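Radical SAM domain protein (Methanothrix thermoacetophila, PDB 6Y1X) is the radical SAM enzyme NifB, an iron-sulfur carbide synthase that matures nitrogenase by helping to build the precursor of its iron-molybdenum cofactor. Local coordinates at residues E114-A117 with T121-T124; L146-E151 with V180-E185. One frame throughout, in Å; residues are numbered along the deposited sequence.

Contact 1. Residues E114-A117 with T121-T124; sequences EPLA and TFET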
loop_
_atom_site.group_PDB
_atom_site.type_symbol
_atom_site.label_atom_id
_atom_site.label_comp_id
_atom_site.label_asym_id
_atom_site.label_seq_id
_atom_site.Cartn_x
_atom_site.Cartn_y
_atom_site.Cartn_z
ATOM N N GLU A 114 8.909 3.993 0.309
ATOM C CA GLU A 114 8.414 2.797 -0.354
ATOM C C GLU A 114 9.059 1.602 0.325
ATOM O O GLU A 114 10.288 1.447 0.245
ATOM C CB GLU A 114 8.776 2.820 -1.841
ATOM C CG GLU A 114 8.711 1.462 -2.567
ATOM C CD GLU A 114 7.401 0.717 -2.360
ATOM O OE1 GLU A 114 6.353 1.383 -2.217
ATOM O OE2 GLU A 114 7.418 -0.536 -2.337
ATOM N N PRO A 115 8.297 0.772 1.042
ATOM C CA PRO A 115 8.910 -0.348 1.776
ATOM C C PRO A 115 9.830 -1.229 0.941
ATOM O O PRO A 115 10.917 -1.580 1.410
ATOM C CB PRO A 115 7.684 -1.102 2.300
ATOM C CG PRO A 115 6.712 0.017 2.582
ATOM C CD PRO A 115 6.864 0.906 1.359
ATOM N N LEU A 116 9.450 -1.572 -0.290
ATOM C CA LEU A 116 10.265 -2.508 -1.059
ATOM C C LEU A 116 11.537 -1.888 -1.621
ATOM O O LEU A 116 12.387 -2.625 -2.126
ATOM C CB LEU A 116 9.450 -3.122 -2.200
ATOM C CG LEU A 116 8.136 -3.817 -1.831
ATOM C CD1 LEU A 116 7.504 -4.456 -3.053
ATOM C CD2 LEU A 116 8.382 -4.862 -0.761
ATOM N N ALA A 117 11.705 -0.570 -1.520
ATOM C CA ALA A 117 12.905 0.100 -2.001
ATOM C C ALA A 117 13.978 0.209 -0.926
ATOM O O ALA A 117 14.992 0.875 -1.147
ATOM C CB ALA A 117 12.565 1.494 -2.540
ATOM N N THR A 121 13.529 -2.937 5.239
ATOM C CA THR A 121 12.204 -3.542 5.339
ATOM C C THR A 121 12.319 -5.046 5.528
ATOM O O THR A 121 11.666 -5.635 6.399
ATOM C CB THR A 121 11.397 -3.232 4.076
ATOM O OG1 THR A 121 11.196 -1.817 3.962
ATOM C CG2 THR A 121 10.060 -3.950 4.095
ATOM N N PHE A 122 13.149 -5.684 4.701
ATOM C CA PHE A 122 13.272 -7.134 4.719
ATOM C C PHE A 122 13.994 -7.605 5.970
ATOM O O PHE A 122 13.651 -8.646 6.538
ATOM C CB PHE A 122 13.982 -7.595 3.446
ATOM C CG PHE A 122 13.305 -7.125 2.193
ATOM C CD1 PHE A 122 12.292 -7.878 1.616
ATOM C CD2 PHE A 122 13.629 -5.900 1.630
ATOM C CE1 PHE A 122 11.649 -7.439 0.479
ATOM C CE2 PHE A 122 12.983 -5.448 0.495
ATOM C CZ PHE A 122 11.994 -6.218 -0.083
ATOM N N GLU A 123 15.001 -6.847 6.413
ATOM C CA GLU A 123 15.701 -7.204 7.639
ATOM C C GLU A 123 14.785 -7.076 8.850
ATOM O O GLU A 123 14.827 -7.912 9.760
ATOM C CB GLU A 123 16.941 -6.328 7.802
ATOM C CG GLU A 123 17.835 -6.724 8.956
ATOM C CD GLU A 123 18.108 -8.216 8.989
ATOM O OE1 GLU A 123 17.838 -8.842 10.035
ATOM O OE2 GLU A 123 18.579 -8.763 7.968
ATOM N N THR A 124 13.939 -6.045 8.867
ATOM C CA THR A 124 13.036 -5.834 9.994
ATOM C C THR A 124 11.999 -6.946 10.093
ATOM O O THR A 124 11.804 -7.535 11.163
ATOM C CB THR A 124 12.334 -4.484 9.853
ATOM O OG1 THR A 124 13.301 -3.429 9.903
ATOM C CG2 THR A 124 11.326 -4.296 10.969
#

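Contact 2. Residues L146-E151 with V180-E185; sequences LPDRIE and VIYKGE. With SO4 (sulfate ion), chain E.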
loop_
_atom_site.group_PDB
_atom_site.type_symbol
_atom_site.label_atom_id
_atom_site.label_comp_id
_atom_site.label_asym_id
_atom_site.label_seq_id
_atom_site.Cartn_x
_atom_site.Cartn_y
_atom_site.Cartn_z
ATOM N N LEU A 146 7.424 -4.870 -6.646
ATOM C CA LEU A 146 6.741 -6.079 -6.190
ATOM C C LEU A 146 7.157 -7.313 -6.984
ATOM O O LEU A 146 7.414 -8.360 -6.360
ATOM C CB LEU A 146 5.222 -5.867 -6.220
ATOM C CG LEU A 146 4.399 -6.998 -5.600
ATOM C CD1 LEU A 146 4.919 -7.321 -4.219
ATOM C CD2 LEU A 146 2.920 -6.645 -5.544
ATOM N N PRO A 147 7.249 -7.284 -8.320
ATOM C CA PRO A 147 7.726 -8.492 -9.018
ATOM C C PRO A 147 9.117 -8.912 -8.586
ATOM O O PRO A 147 9.389 -10.112 -8.470
ATOM C CB PRO A 147 7.712 -8.083 -10.498
ATOM C CG PRO A 147 6.819 -6.925 -10.585
ATOM C CD PRO A 147 6.853 -6.223 -9.266
ATOM N N ASP A 148 10.011 -7.950 -8.349
ATOM C CA ASP A 148 11.393 -8.278 -8.021
ATOM C C ASP A 148 11.554 -8.775 -6.589
ATOM O O ASP A 148 12.483 -9.534 -6.307
ATOM C CB ASP A 148 12.297 -7.064 -8.245
ATOM C CG ASP A 148 12.518 -6.759 -9.714
ATOM O OD1 ASP A 148 12.144 -7.597 -10.563
ATOM O OD2 ASP A 148 13.070 -5.680 -10.022
ATOM N N ARG A 149 10.662 -8.384 -5.679
ATOM C CA ARG A 149 10.850 -8.692 -4.268
ATOM C C ARG A 149 9.794 -9.628 -3.695
ATOM O O ARG A 149 9.868 -9.953 -2.504
ATOM C CB ARG A 149 10.875 -7.402 -3.434
ATOM C CG ARG A 149 12.011 -6.441 -3.776
ATOM C CD ARG A 149 13.361 -7.132 -3.943
ATOM N NE ARG A 149 13.895 -7.707 -2.715
ATOM C CZ ARG A 149 14.797 -7.107 -1.943
ATOM N NH1 ARG A 149 15.248 -5.902 -2.268
ATOM N NH2 ARG A 149 15.241 -7.707 -0.845
ATOM N N ILE A 150 8.815 -10.066 -4.492
ATOM C CA ILE A 150 7.736 -10.890 -3.948
ATOM C C ILE A 150 8.291 -12.195 -3.398
ATOM O O ILE A 150 7.786 -12.722 -2.400
ATOM C CB ILE A 150 6.648 -11.133 -5.014
ATOM C CG1 ILE A 150 5.488 -11.945 -4.433
ATOM C CG2 ILE A 150 7.231 -11.797 -6.253
ATOM C CD1 ILE A 150 4.775 -11.260 -3.287
ATOM N N GLU A 151 9.337 -12.736 -4.030
ATOM C CA GLU A 151 9.935 -13.974 -3.542
ATOM C C GLU A 151 10.517 -13.782 -2.145
ATOM O O GLU A 151 10.389 -14.660 -1.285
ATOM C CB GLU A 151 11.018 -14.448 -4.508
ATOM C CG GLU A 151 11.573 -15.822 -4.191
ATOM C CD GLU A 151 12.139 -16.525 -5.412
ATOM O OE1 GLU A 151 12.895 -15.883 -6.174
ATOM O OE2 GLU A 151 11.833 -17.721 -5.608
ATOM N N VAL A 180 9.489 7.542 -12.186
ATOM C CA VAL A 180 9.778 6.306 -11.473
ATOM C C VAL A 180 11.264 6.032 -11.631
ATOM O O VAL A 180 11.877 6.386 -12.645
ATOM C CB VAL A 180 8.944 5.101 -11.976
ATOM C CG1 VAL A 180 7.453 5.437 -12.013
ATOM C CG2 VAL A 180 9.413 4.646 -13.339
ATOM N N ILE A 181 11.849 5.431 -10.600
ATOM C CA ILE A 181 13.246 5.012 -10.607
ATOM C C ILE A 181 13.240 3.493 -10.580
ATOM O O ILE A 181 12.802 2.884 -9.596
ATOM C CB ILE A 181 14.030 5.584 -9.417
ATOM C CG1 ILE A 181 13.901 7.105 -9.365
ATOM C CG2 ILE A 181 15.495 5.171 -9.500
ATOM C CD1 ILE A 181 14.356 7.699 -8.049
ATOM N N TYR A 182 13.709 2.870 -11.658
ATOM C CA TYR A 182 13.676 1.419 -11.755
ATOM C C TYR A 182 15.007 0.931 -12.296
ATOM O O TYR A 182 15.404 1.324 -13.398
ATOM C CB TYR A 182 12.529 0.958 -12.661
ATOM C CG TYR A 182 12.393 -0.539 -12.730
ATOM C CD1 TYR A 182 12.104 -1.274 -11.588
ATOM C CD2 TYR A 182 12.553 -1.222 -13.929
ATOM C CE1 TYR A 182 11.981 -2.647 -11.634
ATOM C CE2 TYR A 182 12.430 -2.593 -13.984
ATOM C CZ TYR A 182 12.143 -3.301 -12.833
ATOM O OH TYR A 182 12.019 -4.669 -12.876
ATOM N N LYS A 183 15.659 0.044 -11.541
ATOM C CA LYS A 183 16.932 -0.570 -11.920
ATOM C C LYS A 183 17.958 0.470 -12.363
ATOM O O LYS A 183 18.609 0.341 -13.400
ATOM C CB LYS A 183 16.738 -1.646 -12.989
ATOM C CG LYS A 183 15.903 -2.819 -12.509
ATOM C CD LYS A 183 16.042 -4.009 -13.435
ATOM C CE LYS A 183 15.243 -5.195 -12.925
ATOM N NZ LYS A 183 15.673 -6.459 -13.575
ATOM N N GLY A 184 18.091 1.529 -11.569
ATOM C CA GLY A 184 19.162 2.468 -11.823
ATOM C C GLY A 184 18.883 3.516 -12.869
ATOM O O GLY A 184 19.824 4.135 -13.371
ATOM N N GLU A 185 17.624 3.733 -13.228
ATOM C CA GLU A 185 17.288 4.751 -14.206
ATOM C C GLU A 185 15.987 5.435 -13.819
ATOM O O GLU A 185 15.022 4.782 -13.416
ATOM C CB GLU A 185 17.178 4.151 -15.618
ATOM C CG GLU A 185 16.795 5.155 -16.691
ATOM C CD GLU A 185 17.231 4.728 -18.084
ATOM O OE1 GLU A 185 17.857 3.655 -18.221
ATOM O OE2 GLU A 185 16.928 5.464 -19.045
HETATM S S SO4 E . 17.967 2.068 -7.957
HETATM O O1 SO4 E . 17.366 2.535 -6.714
HETATM O O2 SO4 E . 18.900 0.976 -7.697
HETATM O O3 SO4 E . 18.685 3.180 -8.568
HETATM O O4 SO4 E . 16.918 1.585 -8.849
#

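Contact 1. Residues E114-A117 with T121-T124
Pro115 and Thr121 bring the two backbones closest, their CA atoms 5.8 Å apart, where the short 3-10 turn 115-117 faces the first part of helix 119-131. Inside the turn Ala117 N bonds to Glu114 O, and proline at its start suits the bend, because its ring restricts phi to the range such a turn needs. The carbonyl of Pro115 points across to the helix, where Thr121 OG1 donates a short hydrogen bond of 2.6 Å to Pro115 O. The C=O...donor angle is 120° and the hydroxyl lies 24° from the carbonyl plane. With OG1 beside its own backbone N (chi1 -63°), Thr121 turns the hydroxyl to this oxygen, while its methyl CG2 settles 4.1 Å from Pro115 CB; threonine thus serves both the polar and the apolar side of the proline. Next to it, Leu116 and Phe122 cross at about a right angle, Leu116 CD2 resting 3.9 Å from Phe122 CZ. The carbonyl of Leu116 meets the same ring at its edge, in plane, with Leu116 O 3.9 Å from Phe122 CE2. Leu116 N donates to Glu114 OE2 at 3.1 Å, from above the carboxylate plane. With Asn142 N on OE1 and the Thr141 hydroxyl also bonded to OE2, the buried carboxylate probably favours its charged form. These bonds join the turn to the end of strand 136-141, whereas the Thr121 bond and the Leu116-Phe122 packing tie it to the helix, the side chain of Pro115 lying about 6 Å from that of Cys72, a ligand of the second [4Fe-4S] cluster.

Contact 2. Residues L146-E151 with V180-E185
Asp148 and Tyr182 reach toward each other from opposite directions, the acid from the first turn of helix 146-156 and the phenol from the end region of strand 177-182. The carboxylate and the ring are turned only 22° apart, so the two flat groups lie nearly parallel, though the acid sits obliquely by the phenol end of the ring. Asp148 OD2 comes to 3.2 Å from Tyr182 OH and to 3.6 Å from Tyr182 CE1. Tyr182 holds CG anti to its backbone N (chi1 -176°), which sends the long ring out from the strand to the helix; the phenol carries its oxygen at the far end of the ring, where it meets the acid. Lys183 lies over one face of the Tyr182 ring: its aliphatic CG stands 3.7 Å above the ring plane, over the centre. Extended beyond CG, the lysine then runs on past the ring, placing CE 3.7 Å from Asp148 OD2. Its ammonium ends farther off, with NZ 4.5 Å from Asp148 OD2, beyond a salt bridge. Lys183 and Gly184 form a two-residue type I' beta turn, Tyr182 and Glu185 bonding N to O both ways. Glycine suits its place because a CB there would jam against the carbonyl O of Lys183, and its amide donates to sulfate O4 at 3.0 Å; the ion probably came from the crystallisation liquor. Leu144, Leu145 and Asn199 also touch Tyr182, setting the ring between the loop before the helix and helix 189-209. At this surface the nearby lysine charge would probably favour an ionised Asp148, and the attraction, long and open to screening by solvent, would probably add only a modest link between the hairpin and the helix.

Overall arrangement
Contact 1 closes along the chain before contact 2 opens, and their centres lie 12 Å apart within the radical SAM region. They meet through helix 146-156: Leu116 packs against Leu146, and Arg149 makes a cation-pi contact with Phe122 while also pairing with Glu119 and Asp152. Contact 1 is buried between the loop after strand 104-109 and helix 119-131, near the second [4Fe-4S] cluster; contact 2 is at the surface, joining helix 146-156 to the hairpin of the small antiparallel sheet. Together they link two successive helices that flank the parallel sheet, and helix 146-156 in turn meets the hairpin.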